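Local coordinates for protein fatty acid amide hydrolase (Candida albicans, PDB 6KVR) that probably hydrolyses monocarboxylic acid amides to the carboxylate and ammonium, as a member of the amidase family, at residues A[137-140]-A[141-145]; A[395-398]-A[399-403]; A[419-422]-A[423-427]; A[452-455]-A[456-460]; A[549-552]-A[553-556]. One frame throughout, in Å; residues are numbered along the deposited sequence.

Contact 1: A[137-140]-A[141-145]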
loop_
_atom_site.group_PDB
_atom_site.type_symbol
_atom_site.label_atom_id
_atom_site.label_comp_id
_atom_site.label_asym_id
_atom_site.label_seq_id
_atom_site.Cartn_x
_atom_site.Cartn_y
_atom_site.Cartn_z
ATOM N N ASP A 137 13.448 35.658 8.979
ATOM C CA ASP A 137 13.685 36.593 10.070
ATOM C C ASP A 137 12.657 37.720 10.046
ATOM O O ASP A 137 12.178 38.146 11.103
ATOM C CB ASP A 137 15.115 37.134 9.994
ATOM C CG ASP A 137 16.163 36.136 10.541
ATOM O OD1 ASP A 137 15.823 35.289 11.411
ATOM O OD2 ASP A 137 17.330 36.191 10.088
ATOM N N ASN A 138 12.276 38.192 8.848
ATOM C CA ASN A 138 11.197 39.175 8.746
ATOM C C ASN A 138 9.925 38.655 9.393
ATOM O O ASN A 138 9.267 39.367 10.165
ATOM C CB ASN A 138 10.922 39.522 7.290
ATOM C CG ASN A 138 12.058 40.277 6.653
ATOM O OD1 ASN A 138 12.163 40.337 5.425
ATOM N ND2 ASN A 138 12.937 40.846 7.483
ATOM N N TYR A 139 9.560 37.410 9.078
ATOM C CA TYR A 139 8.353 36.820 9.641
ATOM C C TYR A 139 8.435 36.760 11.160
ATOM O O TYR A 139 7.456 37.057 11.855
ATOM C CB TYR A 139 8.147 35.428 9.037
ATOM C CG TYR A 139 6.862 34.742 9.439
ATOM C CD1 TYR A 139 6.751 34.108 10.673
ATOM C CD2 TYR A 139 5.775 34.704 8.579
ATOM C CE1 TYR A 139 5.600 33.475 11.047
ATOM C CE2 TYR A 139 4.609 34.069 8.948
ATOM C CZ TYR A 139 4.530 33.456 10.185
ATOM O OH TYR A 139 3.380 32.820 10.577
ATOM N N PHE A 140 9.597 36.380 11.693
ATOM C CA PHE A 140 9.753 36.270 13.140
ATOM C C PHE A 140 9.587 37.628 13.819
ATOM O O PHE A 140 8.945 37.732 14.873
ATOM C CB PHE A 140 11.119 35.673 13.472
ATOM C CG PHE A 140 11.319 35.393 14.929
ATOM C CD1 PHE A 140 10.669 34.338 15.539
ATOM C CD2 PHE A 140 12.160 36.180 15.686
ATOM C CE1 PHE A 140 10.859 34.079 16.882
ATOM C CE2 PHE A 140 12.357 35.928 17.021
ATOM C CZ PHE A 140 11.710 34.877 17.622
ATOM N N LYS A 141 10.165 38.676 13.234
ATOM C CA LYS A 141 9.957 40.034 13.722
ATOM C C LYS A 141 8.470 40.355 13.816
ATOM O O LYS A 141 7.933 40.520 14.919
ATOM C CB LYS A 141 10.651 41.038 12.804
ATOM C CG LYS A 141 11.383 42.139 13.538
ATOM C CD LYS A 141 10.419 43.219 14.010
ATOM C CE LYS A 141 11.115 44.219 14.932
ATOM N NZ LYS A 141 10.258 45.402 15.256
ATOM N N GLU A 142 7.803 40.406 12.655
ATOM C CA GLU A 142 6.422 40.873 12.572
ATOM C C GLU A 142 5.489 40.128 13.516
ATOM O O GLU A 142 4.624 40.741 14.150
ATOM C CB GLU A 142 5.902 40.727 11.145
ATOM C CG GLU A 142 6.303 41.830 10.202
ATOM C CD GLU A 142 5.714 41.614 8.823
ATOM O OE1 GLU A 142 4.595 41.042 8.744
ATOM O OE2 GLU A 142 6.360 42.022 7.829
ATOM N N HIS A 143 5.625 38.803 13.608
ATOM C CA HIS A 143 4.628 37.992 14.289
ATOM C C HIS A 143 5.071 37.462 15.645
ATOM O O HIS A 143 4.218 37.021 16.423
ATOM C CB HIS A 143 4.215 36.806 13.403
ATOM C CG HIS A 143 3.784 37.200 12.023
ATOM N ND1 HIS A 143 2.624 37.902 11.776
ATOM C CD2 HIS A 143 4.357 36.986 10.814
ATOM C CE1 HIS A 143 2.504 38.107 10.475
ATOM N NE2 HIS A 143 3.539 37.556 9.869
ATOM N N GLY A 144 6.364 37.483 15.951
ATOM C CA GLY A 144 6.801 37.035 17.255
ATOM C C GLY A 144 6.876 35.538 17.425
ATOM O O GLY A 144 7.003 35.059 18.559
ATOM N N LYS A 145 6.806 34.784 16.333
ATOM C CA LYS A 145 6.843 33.332 16.380
ATOM C C LYS A 145 7.376 32.837 15.045
ATOM O O LYS A 145 7.567 33.610 14.106
ATOM C CB LYS A 145 5.456 32.745 16.680
ATOM C CG LYS A 145 4.343 33.298 15.788
ATOM C CD LYS A 145 2.993 32.767 16.227
ATOM C CE LYS A 145 1.854 33.335 15.391
ATOM N NZ LYS A 145 2.018 33.098 13.928
#
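Tyr139 and His143, one turn apart at the C-terminal end of helix 126-143, form a tilted edge-to-face aromatic pair in a local contact on the protein surface, about 35 Å from the centre of the chain. The imidazole presents its edge: His143 CD2 lies 3.3 Å above the plane of the Tyr139 ring and over its centre. The two planes meet at 53°, with the ring centroids 4.3 Å apart. Tyr139 has CG anti to its own backbone N (chi1 -175°), and this carries the phenol along the helix to where the imidazole edge comes down on its face.

The same phenol is bordered in its plane by the chain leaving the helix, since Lys145 O comes within 3.6 Å of Tyr139 CD1. That carbonyl oxygen also receives a nearly straight CA-H...O contact from Phe140 CA at 3.6 Å. Lys145 turns at its last torsion and brings NZ to 3.6 Å from Tyr139 OH. At the other end of the contact, Asp137 bonds through its carboxylate to the backbone N atoms of Ser100 and Val101.

The closing helical bonds are His143 N to Tyr139 O (3.1 Å) and Gly144 N to Phe140 O (2.8 Å). Gly144 then leaves helical geometry with a phi of 79°, the positive-phi glycine characteristic of many helix C-termini.

Contact 2: A[395-398]-A[399-403]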
loop_
_atom_site.group_PDB
_atom_site.type_symbol
_atom_site.label_atom_id
_atom_site.label_comp_id
_atom_site.label_asym_id
_atom_site.label_seq_id
_atom_site.Cartn_x
_atom_site.Cartn_y
_atom_site.Cartn_z
HETATM N N MSE A 395 12.716 -7.607 -10.313
HETATM C CA MSE A 395 11.675 -6.580 -10.205
HETATM C C MSE A 395 12.185 -5.261 -10.748
HETATM O O MSE A 395 11.436 -4.517 -11.381
HETATM C CB MSE A 395 11.221 -6.378 -8.750
HETATM C CG MSE A 395 10.169 -7.358 -8.234
HETATM SE SE MSE A 395 9.844 -7.111 -6.289
HETATM C CE MSE A 395 8.263 -8.221 -6.067
ATOM N N TYR A 396 13.464 -4.968 -10.490
ATOM C CA TYR A 396 14.036 -3.704 -10.945
ATOM C C TYR A 396 13.903 -3.544 -12.451
ATOM O O TYR A 396 13.655 -2.433 -12.938
ATOM C CB TYR A 396 15.515 -3.593 -10.551
ATOM C CG TYR A 396 15.755 -3.418 -9.078
ATOM C CD1 TYR A 396 14.833 -2.766 -8.279
ATOM C CD2 TYR A 396 16.931 -3.895 -8.484
ATOM C CE1 TYR A 396 15.057 -2.615 -6.911
ATOM C CE2 TYR A 396 17.169 -3.740 -7.126
ATOM C CZ TYR A 396 16.228 -3.095 -6.345
ATOM O OH TYR A 396 16.446 -2.942 -4.996
ATOM N N ASN A 397 14.059 -4.641 -13.209
ATOM C CA ASN A 397 14.196 -4.564 -14.661
ATOM C C ASN A 397 13.066 -5.248 -15.422
ATOM O O ASN A 397 13.167 -5.391 -16.647
ATOM C CB ASN A 397 15.538 -5.165 -15.108
ATOM C CG ASN A 397 16.719 -4.278 -14.768
ATOM O OD1 ASN A 397 16.555 -3.203 -14.186
ATOM N ND2 ASN A 397 17.923 -4.720 -15.137
ATOM N N CYS A 398 11.982 -5.659 -14.751
ATOM C CA CYS A 398 11.039 -6.522 -15.461
ATOM C C CYS A 398 10.194 -5.783 -16.497
ATOM O O CYS A 398 9.352 -6.431 -17.149
ATOM C CB CYS A 398 10.128 -7.266 -14.470
ATOM S SG CYS A 398 9.068 -6.200 -13.459
ATOM N N ASP A 399 10.374 -4.474 -16.697
ATOM C CA ASP A 399 9.811 -3.843 -17.889
ATOM C C ASP A 399 10.765 -3.931 -19.090
ATOM O O ASP A 399 10.596 -3.204 -20.069
ATOM C CB ASP A 399 9.403 -2.393 -17.596
ATOM C CG ASP A 399 10.573 -1.402 -17.655
ATOM O OD1 ASP A 399 11.725 -1.806 -17.401
ATOM O OD2 ASP A 399 10.324 -0.199 -17.922
ATOM N N GLY A 400 11.728 -4.847 -19.045
ATOM C CA GLY A 400 12.685 -4.978 -20.121
ATOM C C GLY A 400 13.598 -3.781 -20.274
ATOM O O GLY A 400 14.121 -3.558 -21.366
ATOM N N ASN A 401 13.792 -3.005 -19.198
ATOM C CA ASN A 401 14.514 -1.728 -19.212
ATOM C C ASN A 401 13.863 -0.705 -20.140
ATOM O O ASN A 401 14.519 0.229 -20.593
ATOM C CB ASN A 401 15.995 -1.926 -19.557
ATOM C CG ASN A 401 16.742 -2.662 -18.453
ATOM O OD1 ASN A 401 16.411 -2.519 -17.268
ATOM N ND2 ASN A 401 17.720 -3.475 -18.828
ATOM N N HIS A 402 12.550 -0.832 -20.362
ATOM C CA HIS A 402 11.839 0.069 -21.272
ATOM C C HIS A 402 12.003 1.536 -20.888
ATOM O O HIS A 402 12.366 2.372 -21.727
ATOM C CB HIS A 402 10.352 -0.261 -21.309
ATOM C CG HIS A 402 9.539 0.823 -21.935
ATOM N ND1 HIS A 402 9.544 1.058 -23.293
ATOM C CD2 HIS A 402 8.741 1.772 -21.391
ATOM C CE1 HIS A 402 8.760 2.088 -23.561
ATOM N NE2 HIS A 402 8.264 2.541 -22.424
HETATM N N MSE A 403 11.670 1.884 -19.644
HETATM C CA MSE A 403 11.768 3.290 -19.234
HETATM C C MSE A 403 13.206 3.818 -19.131
HETATM O O MSE A 403 13.480 4.954 -19.552
HETATM C CB MSE A 403 11.056 3.527 -17.901
HETATM C CG MSE A 403 10.793 5.007 -17.658
HETATM SE SE MSE A 403 9.549 5.778 -18.961
HETATM C CE MSE A 403 7.913 5.127 -18.127
HETATM O O HOH W 1 11.691 -2.161 -14.742
#
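Asn397 and Asn401 bring their side-chain amides together across the tight link between helix 385-397 and helix 402-409. The meeting is between carbonyl oxygen and amide carbon: Asn401 OD1 stands 3.1 Å from Asn397 CG, at rather similar distances from the three atoms bonded to that carbon, and the two amide planes are 77° apart. This is not a hydrogen bond. Both ND2 groups are used by other partners: Asn397 ND2 donates to Asn422 O, and Asn401 ND2 to Leu423 O and Asp12 OD1.

Backbone bonds shape the link. Gly400 N reaches Asn397 O at 2.8 Å, but the N-H...O angle of only 128° makes this bond weak. A type I' turn from Asp399 to His402 follows, closed by His402 N to Asp399 O at 3.1 Å, with Gly400 and Asn401 at its two positive-phi positions.

The carboxylate bonds are divided between the oxygens of Asp399. Its OD2 takes the N-H of Met403 (a selenomethionine) at 3.0 Å in a nearly straight bond on the syn side, 30° out of the carboxylate plane. Its OD1 accepts a weak bond from a water at 2.7 Å, which also donates to Tyr396 O at 2.7 Å, linking the last part of helix 385-397 to Asp399.

Asn401 holds the N-cap position without a capping bond; the N-H of Met403 is met by Asp399 instead. This helix start at OD2 would probably favour an ionised Asp399, with a minor share from a long, weak ion pair to Arg438 of the second subunit.

Contact 3: A[419-422]-A[423-427]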
loop_
_atom_site.group_PDB
_atom_site.type_symbol
_atom_site.label_atom_id
_atom_site.label_comp_id
_atom_site.label_asym_id
_atom_site.label_seq_id
_atom_site.Cartn_x
_atom_site.Cartn_y
_atom_site.Cartn_z
ATOM N N THR A 419 26.100 1.742 -14.783
ATOM C CA THR A 419 24.810 1.752 -15.468
ATOM C C THR A 419 24.649 0.485 -16.294
ATOM O O THR A 419 23.606 -0.176 -16.232
ATOM C CB THR A 419 24.689 2.999 -16.351
ATOM O OG1 THR A 419 24.341 4.124 -15.540
ATOM C CG2 THR A 419 23.634 2.832 -17.423
ATOM N N LYS A 420 25.684 0.134 -17.065
ATOM C CA LYS A 420 25.743 -1.172 -17.712
ATOM C C LYS A 420 25.505 -2.291 -16.699
ATOM O O LYS A 420 24.808 -3.269 -16.983
ATOM C CB LYS A 420 27.104 -1.346 -18.389
ATOM C CG LYS A 420 27.421 -0.289 -19.458
ATOM C CD LYS A 420 28.820 -0.513 -20.062
ATOM C CE LYS A 420 29.049 0.328 -21.310
ATOM N NZ LYS A 420 30.451 0.206 -21.833
ATOM N N TRP A 421 26.078 -2.150 -15.506
ATOM C CA TRP A 421 25.908 -3.156 -14.468
ATOM C C TRP A 421 24.430 -3.324 -14.087
ATOM O O TRP A 421 23.907 -4.444 -14.083
ATOM C CB TRP A 421 26.765 -2.771 -13.252
ATOM C CG TRP A 421 26.613 -3.688 -12.098
ATOM C CD1 TRP A 421 25.901 -3.452 -10.953
ATOM C CD2 TRP A 421 27.146 -5.016 -11.973
ATOM N NE1 TRP A 421 25.977 -4.543 -10.115
ATOM C CE2 TRP A 421 26.724 -5.519 -10.722
ATOM C CE3 TRP A 421 27.940 -5.822 -12.792
ATOM C CZ2 TRP A 421 27.087 -6.792 -10.264
ATOM C CZ3 TRP A 421 28.294 -7.091 -12.342
ATOM C CH2 TRP A 421 27.867 -7.562 -11.091
ATOM N N ASN A 422 23.740 -2.227 -13.744
ATOM C CA ASN A 422 22.373 -2.393 -13.245
ATOM C C ASN A 422 21.376 -2.676 -14.363
ATOM O O ASN A 422 20.327 -3.277 -14.103
ATOM C CB ASN A 422 21.924 -1.165 -12.426
ATOM C CG ASN A 422 21.467 -0.007 -13.292
ATOM O OD1 ASN A 422 20.367 -0.019 -13.872
ATOM N ND2 ASN A 422 22.301 1.012 -13.377
ATOM N N LEU A 423 21.685 -2.279 -15.602
ATOM C CA LEU A 423 20.837 -2.668 -16.724
ATOM C C LEU A 423 20.877 -4.169 -16.972
ATOM O O LEU A 423 19.970 -4.696 -17.622
ATOM C CB LEU A 423 21.245 -1.902 -17.986
ATOM C CG LEU A 423 20.897 -0.409 -17.887
ATOM C CD1 LEU A 423 21.428 0.389 -19.082
ATOM C CD2 LEU A 423 19.382 -0.221 -17.714
ATOM N N ASN A 424 21.874 -4.880 -16.439
ATOM C CA ASN A 424 21.945 -6.332 -16.590
ATOM C C ASN A 424 21.526 -7.093 -15.327
ATOM O O ASN A 424 21.751 -8.309 -15.246
ATOM C CB ASN A 424 23.361 -6.736 -17.013
ATOM C CG ASN A 424 23.591 -6.532 -18.506
ATOM O OD1 ASN A 424 23.395 -7.461 -19.305
ATOM N ND2 ASN A 424 23.970 -5.308 -18.893
ATOM N N TYR A 425 20.852 -6.419 -14.384
ATOM C CA TYR A 425 20.604 -6.972 -13.046
ATOM C C TYR A 425 19.777 -8.255 -13.046
ATOM O O TYR A 425 20.138 -9.235 -12.374
ATOM C CB TYR A 425 19.910 -5.938 -12.177
ATOM C CG TYR A 425 20.856 -5.399 -11.167
ATOM C CD1 TYR A 425 22.001 -6.111 -10.842
ATOM C CD2 TYR A 425 20.628 -4.178 -10.547
ATOM C CE1 TYR A 425 22.898 -5.635 -9.913
ATOM C CE2 TYR A 425 21.528 -3.682 -9.624
ATOM C CZ TYR A 425 22.667 -4.415 -9.316
ATOM O OH TYR A 425 23.564 -3.935 -8.384
ATOM N N GLY A 426 18.617 -8.251 -13.671
ATOM C CA GLY A 426 17.759 -9.410 -13.416
ATOM C C GLY A 426 17.773 -10.304 -14.643
ATOM O O GLY A 426 18.749 -11.022 -14.894
ATOM N N GLU A 427 16.720 -10.224 -15.450
ATOM C CA GLU A 427 16.770 -10.714 -16.817
ATOM C C GLU A 427 16.961 -9.572 -17.817
ATOM O O GLU A 427 16.598 -9.706 -18.989
ATOM C CB GLU A 427 15.515 -11.535 -17.134
ATOM C CG GLU A 427 15.312 -12.740 -16.188
ATOM C CD GLU A 427 14.194 -13.684 -16.633
ATOM O OE1 GLU A 427 14.281 -14.235 -17.749
ATOM O OE2 GLU A 427 13.231 -13.897 -15.859
#
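Tyr425 lays one ring face over the backbone of Asn422, a CH-pi contact at the C-terminus of helix 417-423, where the last turn tightens into consecutive i to i+3 (3-10-like) bonds before the loop to helix 434-457. Asn422 CA lies 4.0 Å from the ring centroid and 22° off its normal. Trp421 CG is anti to the backbone N, which brings the indole alongside the same tyrosine. The five-membered ring and the phenol meet obliquely, centroids 4.8 Å apart and planes at 74°, with Tyr425 OH at the indole edge. Trp421 NE1 and Tyr425 OH both bond to Tyr479 O, a shared acceptor that helps hold the two rings together.

Leu423 N still reaches back four residues to Thr419 O (2.9 Å). Asn424 N keeps only a weak bond to Lys420 O (3.4 Å) besides its three-residue bond to Trp421 O (3.1 Å), and Tyr425 N bonds to Asn422 O (3.2 Å). The Tyr425 side chain is about 8 Å from that of Gly255, a predicted substrate-binding residue.

Asn424 divides its amide: OD1 accepts from Lys11 N and Asp12 N, while ND2 donates to Lys420 O at 2.9 Å, with that oxygen just 9° out of the amide plane.

Contact 4: A[452-455]-A[456-460]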
loop_
_atom_site.group_PDB
_atom_site.type_symbol
_atom_site.label_atom_id
_atom_site.label_comp_id
_atom_site.label_asym_id
_atom_site.label_seq_id
_atom_site.Cartn_x
_atom_site.Cartn_y
_atom_site.Cartn_z
ATOM N N ASN A 452 8.251 -11.402 9.085
ATOM C CA ASN A 452 7.402 -10.831 10.119
ATOM C C ASN A 452 7.045 -11.897 11.150
ATOM O O ASN A 452 7.084 -11.634 12.355
ATOM C CB ASN A 452 6.160 -10.206 9.474
ATOM C CG ASN A 452 5.188 -9.602 10.485
ATOM O OD1 ASN A 452 5.529 -8.689 11.245
ATOM N ND2 ASN A 452 3.950 -10.090 10.461
ATOM N N ASP A 453 6.770 -13.124 10.694
ATOM C CA ASP A 453 6.478 -14.217 11.615
ATOM C C ASP A 453 7.677 -14.535 12.495
ATOM O O ASP A 453 7.509 -14.975 13.637
ATOM C CB ASP A 453 6.096 -15.477 10.847
ATOM C CG ASP A 453 4.718 -15.388 10.219
ATOM O OD1 ASP A 453 3.939 -14.475 10.579
ATOM O OD2 ASP A 453 4.412 -16.246 9.364
ATOM N N PHE A 454 8.891 -14.364 11.964
ATOM C CA PHE A 454 10.086 -14.600 12.763
ATOM C C PHE A 454 10.153 -13.634 13.938
ATOM O O PHE A 454 10.358 -14.051 15.082
ATOM C CB PHE A 454 11.346 -14.476 11.906
ATOM C CG PHE A 454 12.612 -14.306 12.718
ATOM C CD1 PHE A 454 13.160 -15.381 13.408
ATOM C CD2 PHE A 454 13.237 -13.080 12.802
ATOM C CE1 PHE A 454 14.319 -15.240 14.161
ATOM C CE2 PHE A 454 14.408 -12.926 13.547
ATOM C CZ PHE A 454 14.949 -14.015 14.230
HETATM N N MSE A 455 9.978 -12.341 13.676
HETATM C CA MSE A 455 10.048 -11.353 14.740
HETATM C C MSE A 455 8.845 -11.346 15.697
HETATM O O MSE A 455 9.005 -11.014 16.873
HETATM C CB MSE A 455 10.242 -9.947 14.160
HETATM C CG MSE A 455 11.495 -9.813 13.287
HETATM SE SE MSE A 455 11.639 -8.093 12.413
HETATM C CE MSE A 455 12.014 -7.030 14.009
ATOM N N VAL A 456 7.652 -11.681 15.193
ATOM C CA VAL A 456 6.480 -11.782 16.057
ATOM C C VAL A 456 6.609 -12.990 16.979
ATOM O O VAL A 456 6.567 -12.854 18.205
ATOM C CB VAL A 456 5.193 -11.849 15.213
ATOM C CG1 VAL A 456 3.978 -12.249 16.079
ATOM C CG2 VAL A 456 4.949 -10.520 14.512
ATOM N N GLN A 457 6.820 -14.178 16.401
ATOM C CA GLN A 457 6.808 -15.433 17.146
ATOM C C GLN A 457 7.984 -15.570 18.099
ATOM O O GLN A 457 7.888 -16.328 19.070
ATOM C CB GLN A 457 6.810 -16.620 16.179
ATOM C CG GLN A 457 5.473 -16.834 15.487
ATOM C CD GLN A 457 5.550 -17.834 14.352
ATOM O OE1 GLN A 457 4.525 -18.240 13.797
ATOM N NE2 GLN A 457 6.772 -18.240 13.995
ATOM N N ASN A 458 9.089 -14.877 17.838
ATOM C CA ASN A 458 10.272 -14.936 18.680
ATOM C C ASN A 458 10.458 -13.663 19.487
ATOM O O ASN A 458 11.536 -13.444 20.052
ATOM C CB ASN A 458 11.503 -15.212 17.818
ATOM C CG ASN A 458 11.482 -16.596 17.201
ATOM O OD1 ASN A 458 11.662 -17.591 17.900
ATOM N ND2 ASN A 458 11.268 -16.670 15.889
ATOM N N LYS A 459 9.434 -12.807 19.520
ATOM C CA LYS A 459 9.445 -11.547 20.265
ATOM C C LYS A 459 10.723 -10.747 20.011
ATOM O O LYS A 459 11.297 -10.135 20.920
ATOM C CB LYS A 459 9.216 -11.810 21.755
ATOM C CG LYS A 459 7.875 -12.520 22.013
ATOM C CD LYS A 459 7.467 -12.530 23.487
ATOM C CE LYS A 459 5.953 -12.713 23.630
ATOM N NZ LYS A 459 5.412 -13.740 22.679
ATOM N N VAL A 460 11.156 -10.737 18.749
ATOM C CA VAL A 460 12.306 -9.945 18.317
ATOM C C VAL A 460 11.864 -8.504 18.090
ATOM O O VAL A 460 10.877 -8.250 17.391
ATOM C CB VAL A 460 12.915 -10.527 17.030
ATOM C CG1 VAL A 460 14.128 -9.693 16.590
ATOM C CG2 VAL A 460 13.288 -11.985 17.223
#
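Met455, Val456, Lys459 and Val460 make the Schellman motif that ends helix 434-457. Its signature is a pair of backbone bonds: Val460 N to Met455 O at 2.9 Å, in the carbonyl plane and on a lone pair, and Lys459 N to Val456 O at 3.2 Å. Lys459 is the C-prime residue, and its positive phi (48°) reverses the chain.

Just before the reversal, Phe454 O is gripped twice by Asn458. The backbone N approaches at 3.1 Å, tilted from the carbonyl plane, and the side-chain ND2 at 2.9 Å lies in that plane on a lone pair. Asn458 CG sits beside its own backbone N (chi1 -67°), which folds the amide back over the last turn. This also places ND2 3.4 Å from Phe454 CD1, with amide and ring planes 49° apart.

The reversal turns Val460 inward. Val460 CB comes to 4.0 Å from Met455 CB, the apolar contact that belongs to the motif, with the two side chains crossing at about a right angle. Val460 CG2, 4.0 Å from Phe454 CE2, adds further packing.

On the side of Asn452, the second subunit covers the helix: Asn452 ND2 bonds to Trp320 O of that chain. Phe454 stacks on Phe380, and Phe454 and Val460 both pack on Ala345 of strand 343-346, beside which strand 462-466 runs parallel as the chain continues.

Contact 5: A[549-552]-A[553-556]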
loop_
_atom_site.group_PDB
_atom_site.type_symbol
_atom_site.label_atom_id
_atom_site.label_comp_id
_atom_site.label_asym_id
_atom_site.label_seq_id
_atom_site.Cartn_x
_atom_site.Cartn_y
_atom_site.Cartn_z
ATOM N N ARG A 549 7.241 -3.686 10.051
ATOM C CA ARG A 549 6.648 -2.708 9.140
ATOM C C ARG A 549 5.762 -1.721 9.886
ATOM O O ARG A 549 4.906 -2.120 10.685
ATOM C CB ARG A 549 5.828 -3.425 8.058
ATOM C CG ARG A 549 6.656 -4.237 7.091
ATOM C CD ARG A 549 5.794 -4.724 5.937
ATOM N NE ARG A 549 5.623 -3.698 4.915
ATOM C CZ ARG A 549 4.508 -3.527 4.215
ATOM N NH1 ARG A 549 3.442 -4.291 4.412
ATOM N NH2 ARG A 549 4.463 -2.575 3.286
ATOM N N TYR A 550 5.971 -0.435 9.608
ATOM C CA TYR A 550 5.237 0.701 10.172
ATOM C C TYR A 550 5.548 0.942 11.642
ATOM O O TYR A 550 4.845 1.708 12.304
ATOM C CB TYR A 550 3.725 0.568 9.942
ATOM C CG TYR A 550 3.454 0.656 8.469
ATOM C CD1 TYR A 550 3.525 1.881 7.809
ATOM C CD2 TYR A 550 3.221 -0.489 7.716
ATOM C CE1 TYR A 550 3.324 1.971 6.449
ATOM C CE2 TYR A 550 3.023 -0.414 6.349
ATOM C CZ TYR A 550 3.078 0.815 5.722
ATOM O OH TYR A 550 2.889 0.881 4.360
ATOM N N PHE A 551 6.608 0.328 12.159
ATOM C CA PHE A 551 7.106 0.638 13.498
ATOM C C PHE A 551 8.351 1.516 13.438
ATOM O O PHE A 551 9.278 1.353 14.237
ATOM C CB PHE A 551 7.373 -0.651 14.269
ATOM C CG PHE A 551 6.113 -1.358 14.729
ATOM C CD1 PHE A 551 5.294 -2.019 13.813
ATOM C CD2 PHE A 551 5.740 -1.355 16.074
ATOM C CE1 PHE A 551 4.129 -2.674 14.228
ATOM C CE2 PHE A 551 4.575 -2.017 16.496
ATOM C CZ PHE A 551 3.768 -2.675 15.572
ATOM N N ASP A 552 8.386 2.444 12.467
ATOM C CA ASP A 552 9.494 3.391 12.309
ATOM C C ASP A 552 9.818 4.128 13.605
ATOM O O ASP A 552 10.987 4.431 13.885
ATOM C CB ASP A 552 9.155 4.428 11.230
ATOM C CG ASP A 552 8.590 3.809 9.963
ATOM O OD1 ASP A 552 7.540 3.128 10.001
ATOM O OD2 ASP A 552 9.204 4.031 8.914
ATOM N N GLU A 553 8.784 4.487 14.365
ATOM C CA GLU A 553 8.986 5.270 15.578
ATOM C C GLU A 553 9.853 4.511 16.571
ATOM O O GLU A 553 10.804 5.065 17.131
ATOM C CB GLU A 553 7.628 5.634 16.192
ATOM C CG GLU A 553 6.796 6.576 15.308
ATOM C CD GLU A 553 5.785 5.831 14.415
ATOM O OE1 GLU A 553 6.071 4.692 13.960
ATOM O OE2 GLU A 553 4.686 6.384 14.178
ATOM N N GLU A 554 9.569 3.221 16.759
ATOM C CA GLU A 554 10.389 2.394 17.640
ATOM C C GLU A 554 11.813 2.249 17.113
ATOM O O GLU A 554 12.763 2.178 17.906
ATOM C CB GLU A 554 9.754 1.008 17.809
ATOM C CG GLU A 554 8.581 0.960 18.781
ATOM C CD GLU A 554 7.271 1.399 18.134
ATOM O OE1 GLU A 554 6.216 1.393 18.819
ATOM O OE2 GLU A 554 7.301 1.752 16.926
ATOM N N VAL A 555 11.981 2.190 15.786
ATOM C CA VAL A 555 13.319 2.065 15.216
ATOM C C VAL A 555 14.179 3.241 15.647
ATOM O O VAL A 555 15.292 3.063 16.149
ATOM C CB VAL A 555 13.264 1.955 13.681
ATOM C CG1 VAL A 555 14.673 2.086 13.109
ATOM C CG2 VAL A 555 12.614 0.627 13.234
ATOM N N LEU A 556 13.660 4.464 15.476
ATOM C CA LEU A 556 14.425 5.657 15.832
ATOM C C LEU A 556 14.639 5.750 17.336
ATOM O O LEU A 556 15.706 6.182 17.789
ATOM C CB LEU A 556 13.721 6.911 15.316
ATOM C CG LEU A 556 13.733 7.043 13.787
ATOM C CD1 LEU A 556 13.297 8.432 13.291
ATOM C CD2 LEU A 556 15.104 6.688 13.255
HETATM O O HOH W 2 3.308 3.805 13.162
#
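Phe551 and Glu554 meet where helix 552-565 begins, the carboxylate curling back beside the ring. Glu554 OE2 lies obliquely 3.6 Å from Phe551 CD2, with ring and carboxylate planes 49° apart. A bend at the second torsion of Glu554 (82°) turns the acid back toward the helix start. Phe551 is at the N-cap position, and its carbonyl opens the helical bonding: Val555 N reaches Phe551 O at 3.2 Å in the carbonyl plane, and Leu556 N reaches Asp552 O at 3.1 Å with an N-H...O angle of 164°.

A water forms the next layer, 2.7 Å from Tyr550 O and 3.0 Å from Glu553 OE1; it can donate to either, although the acceptors around it outnumber its protons. Glu553 OE1 is also 4.5 Å from Asp552 OD1, a proximity of like charges probably eased by basic partners and the helix N-terminus.

Those partners position the three acids. Arg276 makes salt bridges with Asp552 OD1 and Glu553 OE2, and Arg332 with Glu553 OE1 and Glu554 OE1; Asp552 OD1 also hydrogen-bonds Thr273 OG1. The Phe551 ring itself meets Lys548 in a cation-pi contact, and Pro328 of the second subunit packs on it.

The helix start follows strand 540-546 through a short loop and packs against the sheet: Val555 and Leu556 rest on Leu495 of strand 494-499, and Val555 and Glu554 on Phe462 of strand 462-466.

The five contacts follow one another along the chain, each at a helix end or start. Contact 1 is remote, its centre 50 Å from those of contacts 2 and 4. Contacts 2 and 3, with centres 10 Å apart, touch directly through the asparagine side chains of contact 2, joining the start of helix 402-409 to the end of helix 417-423 near the predicted substrate site. Helix 434-457 starts beside contact 2, where Cys398 packs on Asn437, and ends in contact 4. Contacts 4 and 5, with centres 15 Å apart, are both tied to strand 462-466, which follows contact 4 in the chain and is packed on by contact 5. Contacts 2, 4 and 5 all touch the second subunit, placing these helix termini at the interface of the two subunits.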